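Local coordinates for protein putative translation initiation inhibitor (PDB 3GTZ) that is of unknown function but belongs to the RutC (YjgF-like) family and may act as an enamine/imine deaminase or translation inhibitor, at residues A35-Q40 against F75-K80; S15-Y20 against D49-K54; A42-Q47 against V108-V113. One frame throughout, in Å; residues are numbered along the deposited sequence.

Contact 1: residues A35-Q40 against F75-K80; sequences ADAFEQ and FAAMNK
F38 and A77 bring the two helices of this YjgF-like fold together where helix 37-54 has just begun and helix 75-85 is in its opening turns. Their CA atoms lie only 4.8 Å apart, an approach consistent with the small side chain of A77. The apolar part is simple: CB of A77 meets CB of A37 and CB of F38, each at 4.2 Å, so one methyl group settles against two successive residues of the facing helix. The polar and aromatic part belongs to the F38 ring. With CG anti to the backbone N (chi1 174°), the ring reaches helix 75-85 with its CD1 edge toward the A77 carbonyl, CD1 to O 3.5 Å, the oxygen near the ring plane. K80 contributes the cation-pi contact. Its chain runs at about a right angle to F38, passing CD obliquely by CE1 of the ring at 3.6 Å, and a bend at chi3 (-141°) then carries the amine across. D36 is the N-cap of helix 37-54, and its OD2 accepts from E39 N at 2.9 Å, along a nearly straight N-H line, a capping bond at the first turn, on which F38 sits. F75 and M78 of helix 75-85 pack on strands 62-69 and 93-98, and F75 and N79 also pack on L101 and M102 of the second subunit. K80 NZ ends over the F38 face, 4.9 Å from the ring centroid and 13° off its normal.

Contact 2: residues S15-Y20 against D49-K54; sequences SDVVIY and DAVLEK
A classic beta bulge at D16 and V17, both facing I8 on strand 6-10, lies at a corner of the chain and presents two successive side chains to the last turns of helix 37-54. V17 carries the contact. Its two methyls and CG1 of V51 reach toward each other tip to tip, CG2 of V17 standing 4.0 Å from CG1 of V51 and CG1 of V17 4.2 Å from the same carbon. That one V51 methyl therefore sits against both branches of V17. On the helix, V51 CG1 is roughly anti to the backbone N (chi1 151°), which turns this methyl out toward the strand. The other V51 methyl, CG2, is brushed by the carboxylate of D16, OD2 to CG2 4.2 Å, a loose contact of a polar oxygen with a hydrocarbon group. No hydrogen bond crosses between 15-20 and 49-54, and with the nearest CA atoms, those of V17 and V51, 7.9 Å apart, the meeting is made by side chains alone. The interface is accordingly small, 90 Å² counting both sides. In the fold it joins the helix to the N-terminal part of the sheet. Strand 15-20 runs between strands 6-10 and 23-28, and D16 bonds through its backbone to I8 and D9. Y26 of strand 23-28 packs against D16, V17 and V51, bridging strand and helix, while half a turn before V51, D49 OD1 accepts from NE1 of W85. S15 OG hydrogen-bonds to A91 O and Y20 OH to N22 O of the third subunit, so strand 15-20 stands between helix 37-54 and that neighbour.

Contact 3: residues A42-Q47 against V108-V113; sequences ANTLAQ and VEIKIV
I110 puts the end of its side chain, CD1, against CD2 of L45 at 4.0 Å, where helix 37-54 packs on strand 108-115 in the helix-on-sheet layer of the YjgF-like fold. The two side chains cross at about a right angle, so they meet through these terminal methyls and do not run alongside each other. In I110, CG1 is anti to the carbonyl carbon (chi1 -56°) and chi2 is extended (179°), which carries CD1 away from the strand to the L45 methyl. CD1 is the I110 atom that meets both L45 CD2 and T44 CB. L45 starts off to the side of the strand, and its CD2 branch brings it back to the isoleucine. T44 is aimed at the strand directly, yet offers carbon; its hydroxyl OG1 is satisfied by a hydrogen bond with the carbonyl O of Q40, one turn earlier. All three residues are buried. The layer goes on in both directions: I48, a turn along the helix, also packs on I110 and I112, and V108 packs on Q40 and T41. The strand itself is held between 23-28 and 62-69, I110 bonding through its backbone to G28. On the T44 side, the closest approach is CB to I110 CD1, 4.2 Å.

All three contacts draw on helix 37-54, meeting it in the order contact 1, contact 3, contact 2 from its first turn to its last. Contact 3 lies about 3 Å from the centre of the chain, with the centres of contacts 1 and 2 about 11 and 12 Å from it and about 23 Å from each other, on opposite sides of the chain's centre. Contacts 1 and 3 touch, Q40 CB to V108 CG1 at 3.6 Å. Contact 1 joins the helix to helix 75-85, contacts 2 and 3 to two strands of one mixed sheet, 15-20 and 108-115. Their segments alternate along the chain, so the single helix ties early and late parts of the subunit together.

Contact 1: residues A35-Q40 against F75-K80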
loop_
_atom_site.group_PDB
_atom_site.type_symbol
_atom_site.label_atom_id
_atom_site.label_comp_id
_atom_site.label_asym_id
_atom_site.label_seq_id
_atom_site.Cartn_x
_atom_site.Cartn_y
_atom_site.Cartn_z
ATOM N N ALA A 35 19.588 -16.216 -5.568
ATOM C CA ALA A 35 19.998 -15.144 -6.454
ATOM C C ALA A 35 20.170 -13.853 -5.664
ATOM O O ALA A 35 19.523 -13.665 -4.633
ATOM C CB ALA A 35 18.987 -14.964 -7.558
ATOM N N ASP A 36 21.062 -12.995 -6.155
ATOM C CA ASP A 36 21.247 -11.661 -5.677
ATOM C C ASP A 36 20.057 -10.745 -6.021
ATOM O O ASP A 36 19.121 -11.164 -6.686
ATOM C CB ASP A 36 22.573 -11.092 -6.222
ATOM C CG ASP A 36 22.589 -10.929 -7.783
ATOM O OD1 ASP A 36 23.705 -10.788 -8.359
ATOM O OD2 ASP A 36 21.507 -10.939 -8.436
ATOM N N ALA A 37 20.100 -9.494 -5.570
ATOM C CA ALA A 37 18.951 -8.603 -5.694
ATOM C C ALA A 37 18.678 -8.194 -7.134
ATOM O O ALA A 37 17.522 -7.920 -7.462
ATOM C CB ALA A 37 19.117 -7.345 -4.824
ATOM N N PHE A 38 19.737 -8.095 -7.968
ATOM C CA PHE A 38 19.540 -7.751 -9.374
ATOM C C PHE A 38 18.751 -8.847 -10.078
ATOM O O PHE A 38 17.751 -8.576 -10.730
ATOM C CB PHE A 38 20.835 -7.481 -10.139
ATOM C CG PHE A 38 20.591 -7.266 -11.606
ATOM C CD1 PHE A 38 20.083 -6.055 -12.062
ATOM C CD2 PHE A 38 20.752 -8.304 -12.505
ATOM C CE1 PHE A 38 19.807 -5.864 -13.388
ATOM C CE2 PHE A 38 20.452 -8.132 -13.824
ATOM C CZ PHE A 38 19.968 -6.900 -14.275
ATOM N N GLU A 39 19.172 -10.085 -9.917
ATOM C CA GLU A 39 18.417 -11.192 -10.483
ATOM C C GLU A 39 16.999 -11.246 -9.933
ATOM O O GLU A 39 16.058 -11.396 -10.705
ATOM C CB GLU A 39 19.111 -12.513 -10.250
ATOM C CG GLU A 39 18.439 -13.690 -10.945
ATOM C CD GLU A 39 19.313 -14.921 -10.976
ATOM O OE1 GLU A 39 20.531 -14.829 -10.725
ATOM O OE2 GLU A 39 18.788 -16.008 -11.264
ATOM N N GLN A 40 16.833 -11.089 -8.617
ATOM C CA GLN A 40 15.514 -11.241 -8.007
ATOM C C GLN A 40 14.584 -10.143 -8.502
ATOM O O GLN A 40 13.418 -10.420 -8.821
ATOM C CB GLN A 40 15.598 -11.253 -6.487
ATOM C CG GLN A 40 16.052 -12.603 -5.876
ATOM C CD GLN A 40 15.786 -12.737 -4.383
ATOM O OE1 GLN A 40 15.344 -11.803 -3.753
ATOM N NE2 GLN A 40 16.041 -13.911 -3.820
ATOM N N PHE A 75 19.534 -1.145 -3.106
ATOM C CA PHE A 75 18.890 -0.081 -3.916
ATOM C C PHE A 75 19.426 0.035 -5.372
ATOM O O PHE A 75 18.644 0.183 -6.319
ATOM C CB PHE A 75 19.029 1.299 -3.247
ATOM C CG PHE A 75 18.039 1.574 -2.120
ATOM C CD1 PHE A 75 16.687 1.315 -2.252
ATOM C CD2 PHE A 75 18.460 2.186 -0.936
ATOM C CE1 PHE A 75 15.771 1.620 -1.208
ATOM C CE2 PHE A 75 17.546 2.489 0.101
ATOM C CZ PHE A 75 16.210 2.193 -0.042
ATOM N N ALA A 76 20.742 -0.010 -5.553
ATOM C CA ALA A 76 21.333 0.227 -6.868
ATOM C C ALA A 76 21.070 -0.961 -7.764
ATOM O O ALA A 76 20.796 -0.797 -8.939
ATOM C CB ALA A 76 22.881 0.526 -6.786
ATOM N N ALA A 77 21.172 -2.155 -7.205
ATOM C CA ALA A 77 20.909 -3.361 -7.970
ATOM C C ALA A 77 19.460 -3.404 -8.472
ATOM O O ALA A 77 19.234 -3.721 -9.622
ATOM C CB ALA A 77 21.232 -4.547 -7.187
ATOM N N MET A 78 18.496 -3.016 -7.638
ATOM C CA MET A 78 17.101 -3.029 -8.058
ATOM C C MET A 78 16.719 -1.897 -9.010
ATOM O O MET A 78 15.850 -2.086 -9.845
ATOM C CB MET A 78 16.129 -3.179 -6.853
ATOM C CG MET A 78 15.513 -1.960 -6.300
ATOM S SD MET A 78 14.406 -1.073 -7.429
ATOM C CE MET A 78 14.321 0.472 -6.513
ATOM N N ASN A 79 17.367 -0.741 -8.917
ATOM C CA ASN A 79 17.199 0.339 -9.933
ATOM C C ASN A 79 17.745 -0.012 -11.309
ATOM O O ASN A 79 17.195 0.393 -12.333
ATOM C CB ASN A 79 17.863 1.641 -9.485
ATOM C CG ASN A 79 17.033 2.384 -8.473
ATOM O OD1 ASN A 79 15.804 2.221 -8.419
ATOM N ND2 ASN A 79 17.686 3.202 -7.656
ATOM N N LYS A 80 18.849 -0.735 -11.330
ATOM C CA LYS A 80 19.430 -1.194 -12.566
ATOM C C LYS A 80 18.452 -2.138 -13.248
ATOM O O LYS A 80 18.222 -1.994 -14.418
ATOM C CB LYS A 80 20.731 -1.894 -12.255
ATOM C CG LYS A 80 21.644 -2.250 -13.408
ATOM C CD LYS A 80 22.485 -3.476 -12.987
ATOM C CE LYS A 80 23.909 -3.413 -13.446
ATOM N NZ LYS A 80 24.562 -4.729 -13.119
#

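Contact 2: residues S15-Y20 against D49-K54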
loop_
_atom_site.group_PDB
_atom_site.type_symbol
_atom_site.label_atom_id
_atom_site.label_comp_id
_atom_site.label_asym_id
_atom_site.label_seq_id
_atom_site.Cartn_x
_atom_site.Cartn_y
_atom_site.Cartn_z
ATOM N N SER A 15 -4.616 -15.660 -2.962
ATOM C CA SER A 15 -4.827 -15.658 -4.390
ATOM C C SER A 15 -3.597 -14.993 -5.005
ATOM O O SER A 15 -2.976 -14.131 -4.409
ATOM C CB SER A 15 -6.080 -14.843 -4.740
ATOM O OG SER A 15 -7.276 -15.503 -4.401
ATOM N N ASP A 16 -3.223 -15.380 -6.197
ATOM C CA ASP A 16 -2.027 -14.819 -6.755
ATOM C C ASP A 16 -2.352 -13.450 -7.361
ATOM O O ASP A 16 -1.578 -12.512 -7.214
ATOM C CB ASP A 16 -1.449 -15.782 -7.782
ATOM C CG ASP A 16 -0.067 -15.407 -8.211
ATOM O OD1 ASP A 16 0.791 -15.212 -7.305
ATOM O OD2 ASP A 16 0.166 -15.349 -9.462
ATOM N N VAL A 17 -3.515 -13.339 -7.998
ATOM C CA VAL A 17 -3.943 -12.110 -8.680
ATOM C C VAL A 17 -5.425 -11.828 -8.414
ATOM O O VAL A 17 -6.221 -12.735 -8.400
ATOM C CB VAL A 17 -3.699 -12.205 -10.207
ATOM C CG1 VAL A 17 -3.719 -10.844 -10.833
ATOM C CG2 VAL A 17 -2.368 -12.900 -10.494
ATOM N N VAL A 18 -5.791 -10.579 -8.171
ATOM C CA VAL A 18 -7.180 -10.220 -8.038
ATOM C C VAL A 18 -7.529 -9.139 -9.036
ATOM O O VAL A 18 -6.757 -8.232 -9.239
ATOM C CB VAL A 18 -7.480 -9.709 -6.639
ATOM C CG1 VAL A 18 -8.908 -9.155 -6.590
ATOM C CG2 VAL A 18 -7.278 -10.843 -5.614
ATOM N N ILE A 19 -8.699 -9.230 -9.648
ATOM C CA ILE A 19 -9.124 -8.288 -10.664
ATOM C C ILE A 19 -10.516 -7.823 -10.312
ATOM O O ILE A 19 -11.403 -8.640 -10.116
ATOM C CB ILE A 19 -9.150 -8.926 -12.035
ATOM C CG1 ILE A 19 -7.744 -9.400 -12.432
ATOM C CG2 ILE A 19 -9.662 -7.926 -13.064
ATOM C CD1 ILE A 19 -7.729 -10.547 -13.409
ATOM N N TYR A 20 -10.700 -6.512 -10.218
ATOM C CA TYR A 20 -11.986 -5.945 -9.868
ATOM C C TYR A 20 -12.048 -4.524 -10.366
ATOM O O TYR A 20 -11.058 -3.799 -10.292
ATOM C CB TYR A 20 -12.202 -5.965 -8.342
ATOM C CG TYR A 20 -13.463 -5.248 -7.813
ATOM C CD1 TYR A 20 -14.707 -5.847 -7.862
ATOM C CD2 TYR A 20 -13.386 -3.993 -7.183
ATOM C CE1 TYR A 20 -15.838 -5.223 -7.327
ATOM C CE2 TYR A 20 -14.536 -3.353 -6.676
ATOM C CZ TYR A 20 -15.739 -3.977 -6.743
ATOM O OH TYR A 20 -16.876 -3.373 -6.226
ATOM N N ASP A 49 5.080 -8.949 -15.788
ATOM C CA ASP A 49 4.694 -8.949 -17.208
ATOM C C ASP A 49 3.802 -10.143 -17.575
ATOM O O ASP A 49 2.704 -9.977 -18.118
ATOM C CB ASP A 49 5.922 -8.975 -18.109
ATOM C CG ASP A 49 6.814 -7.777 -17.915
ATOM O OD1 ASP A 49 6.406 -6.819 -17.223
ATOM O OD2 ASP A 49 7.942 -7.811 -18.435
ATOM N N ALA A 50 4.273 -11.332 -17.245
ATOM C CA ALA A 50 3.568 -12.569 -17.581
ATOM C C ALA A 50 2.155 -12.568 -17.018
ATOM O O ALA A 50 1.206 -12.885 -17.734
ATOM C CB ALA A 50 4.341 -13.783 -17.065
ATOM N N VAL A 51 2.042 -12.202 -15.739
ATOM C CA VAL A 51 0.765 -12.031 -15.055
ATOM C C VAL A 51 -0.092 -10.995 -15.754
ATOM O O VAL A 51 -1.234 -11.251 -15.979
ATOM C CB VAL A 51 0.982 -11.601 -13.548
ATOM C CG1 VAL A 51 -0.166 -10.756 -13.020
ATOM C CG2 VAL A 51 1.239 -12.826 -12.672
ATOM N N LEU A 52 0.454 -9.820 -16.082
ATOM C CA LEU A 52 -0.333 -8.779 -16.740
ATOM C C LEU A 52 -0.817 -9.211 -18.134
ATOM O O LEU A 52 -1.950 -8.907 -18.511
ATOM C CB LEU A 52 0.434 -7.451 -16.838
ATOM C CG LEU A 52 0.754 -6.678 -15.557
ATOM C CD1 LEU A 52 1.688 -5.524 -15.850
ATOM C CD2 LEU A 52 -0.517 -6.170 -14.923
ATOM N N GLU A 53 -0.003 -9.938 -18.892
ATOM C CA GLU A 53 -0.440 -10.275 -20.254
ATOM C C GLU A 53 -1.385 -11.471 -20.328
ATOM O O GLU A 53 -2.241 -11.538 -21.203
ATOM C CB GLU A 53 0.696 -10.252 -21.324
ATOM C CG GLU A 53 1.984 -10.990 -21.060
ATOM C CD GLU A 53 3.227 -10.167 -21.510
ATOM O OE1 GLU A 53 3.106 -8.927 -21.613
ATOM O OE2 GLU A 53 4.324 -10.747 -21.741
ATOM N N LYS A 54 -1.318 -12.351 -19.342
ATOM C CA LYS A 54 -2.269 -13.451 -19.246
ATOM C C LYS A 54 -3.690 -12.882 -19.136
ATOM O O LYS A 54 -4.627 -13.520 -19.607
ATOM C CB LYS A 54 -1.907 -14.360 -18.051
ATOM C CG LYS A 54 -2.836 -15.560 -17.804
ATOM C CD LYS A 54 -2.235 -16.885 -18.319
ATOM C CE LYS A 54 -3.295 -18.067 -18.267
ATOM N NZ LYS A 54 -2.929 -19.326 -19.072
#

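Contact 3: residues A42-Q47 against V108-V113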
loop_
_atom_site.group_PDB
_atom_site.type_symbol
_atom_site.label_atom_id
_atom_site.label_comp_id
_atom_site.label_asym_id
_atom_site.label_seq_id
_atom_site.Cartn_x
_atom_site.Cartn_y
_atom_site.Cartn_z
ATOM N N ALA A 42 14.901 -8.301 -11.481
ATOM C CA ALA A 42 14.699 -8.547 -12.924
ATOM C C ALA A 42 13.702 -9.682 -13.179
ATOM O O ALA A 42 12.817 -9.607 -14.037
ATOM C CB ALA A 42 16.013 -8.906 -13.522
ATOM N N ASN A 43 13.867 -10.742 -12.413
ATOM C CA ASN A 43 13.011 -11.918 -12.487
ATOM C C ASN A 43 11.590 -11.583 -12.029
ATOM O O ASN A 43 10.626 -12.054 -12.616
ATOM C CB ASN A 43 13.627 -12.993 -11.609
ATOM C CG ASN A 43 13.131 -14.399 -11.914
ATOM O OD1 ASN A 43 11.972 -14.641 -12.119
ATOM N ND2 ASN A 43 14.064 -15.358 -11.874
ATOM N N THR A 44 11.459 -10.749 -11.004
ATOM C CA THR A 44 10.149 -10.428 -10.514
ATOM C C THR A 44 9.417 -9.528 -11.473
ATOM O O THR A 44 8.218 -9.684 -11.653
ATOM C CB THR A 44 10.151 -9.828 -9.113
ATOM O OG1 THR A 44 10.959 -10.642 -8.279
ATOM C CG2 THR A 44 8.723 -9.802 -8.526
ATOM N N LEU A 45 10.127 -8.619 -12.121
ATOM C CA LEU A 45 9.512 -7.797 -13.145
ATOM C C LEU A 45 9.066 -8.642 -14.328
ATOM O O LEU A 45 8.043 -8.352 -14.919
ATOM C CB LEU A 45 10.469 -6.727 -13.567
ATOM C CG LEU A 45 10.788 -5.700 -12.476
ATOM C CD1 LEU A 45 11.901 -4.802 -12.971
ATOM C CD2 LEU A 45 9.574 -4.882 -12.183
ATOM N N ALA A 46 9.828 -9.689 -14.672
ATOM C CA ALA A 46 9.406 -10.671 -15.722
ATOM C C ALA A 46 8.144 -11.415 -15.357
ATOM O O ALA A 46 7.309 -11.610 -16.238
ATOM C CB ALA A 46 10.502 -11.673 -16.079
ATOM N N GLN A 47 7.976 -11.800 -14.083
ATOM C CA GLN A 47 6.714 -12.458 -13.612
ATOM C C GLN A 47 5.499 -11.534 -13.707
ATOM O O GLN A 47 4.411 -11.956 -14.109
ATOM C CB GLN A 47 6.780 -12.897 -12.162
ATOM C CG GLN A 47 7.729 -14.043 -11.831
ATOM C CD GLN A 47 7.920 -14.191 -10.275
ATOM O OE1 GLN A 47 6.942 -14.403 -9.526
ATOM N NE2 GLN A 47 9.173 -14.014 -9.805
ATOM N N VAL A 108 14.022 -8.682 -2.393
ATOM C CA VAL A 108 13.055 -7.738 -2.969
ATOM C C VAL A 108 11.660 -8.364 -3.020
ATOM O O VAL A 108 11.514 -9.590 -3.056
ATOM C CB VAL A 108 13.491 -7.293 -4.375
ATOM C CG1 VAL A 108 13.680 -8.491 -5.272
ATOM C CG2 VAL A 108 12.500 -6.368 -4.972
ATOM N N GLU A 109 10.648 -7.503 -3.006
ATOM C CA GLU A 109 9.265 -7.888 -3.231
ATOM C C GLU A 109 8.570 -6.672 -3.877
ATOM O O GLU A 109 8.984 -5.526 -3.645
ATOM C CB GLU A 109 8.688 -8.234 -1.880
ATOM C CG GLU A 109 7.315 -8.763 -1.808
ATOM C CD GLU A 109 7.042 -9.349 -0.407
ATOM O OE1 GLU A 109 6.008 -8.973 0.208
ATOM O OE2 GLU A 109 7.893 -10.140 0.085
ATOM N N ILE A 110 7.568 -6.888 -4.721
ATOM C CA ILE A 110 7.034 -5.767 -5.520
ATOM C C ILE A 110 5.511 -5.812 -5.660
ATOM O O ILE A 110 4.972 -6.732 -6.265
ATOM C CB ILE A 110 7.649 -5.739 -6.943
ATOM C CG1 ILE A 110 9.191 -5.680 -6.901
ATOM C CG2 ILE A 110 7.110 -4.555 -7.705
ATOM C CD1 ILE A 110 9.860 -5.675 -8.275
ATOM N N LYS A 111 4.815 -4.835 -5.100
ATOM C CA LYS A 111 3.370 -4.822 -5.206
ATOM C C LYS A 111 2.970 -3.840 -6.301
ATOM O O LYS A 111 3.533 -2.761 -6.452
ATOM C CB LYS A 111 2.706 -4.568 -3.811
ATOM C CG LYS A 111 1.874 -3.348 -3.659
ATOM C CD LYS A 111 1.182 -3.249 -2.247
ATOM C CE LYS A 111 -0.285 -2.663 -2.358
ATOM N NZ LYS A 111 -0.483 -1.415 -3.278
ATOM N N ILE A 112 1.955 -4.235 -7.031
ATOM C CA ILE A 112 1.552 -3.655 -8.314
ATOM C C ILE A 112 0.051 -3.468 -8.284
ATOM O O ILE A 112 -0.662 -4.386 -7.901
ATOM C CB ILE A 112 1.944 -4.674 -9.393
ATOM C CG1 ILE A 112 3.441 -4.545 -9.657
ATOM C CG2 ILE A 112 1.126 -4.602 -10.633
ATOM C CD1 ILE A 112 3.890 -3.171 -9.832
ATOM N N VAL A 113 -0.416 -2.264 -8.592
ATOM C CA VAL A 113 -1.801 -2.044 -9.013
ATOM C C VAL A 113 -1.742 -1.630 -10.481
ATOM O O VAL A 113 -0.953 -0.779 -10.816
ATOM C CB VAL A 113 -2.460 -0.894 -8.248
ATOM C CG1 VAL A 113 -3.942 -0.872 -8.507
ATOM C CG2 VAL A 113 -2.173 -0.982 -6.754
#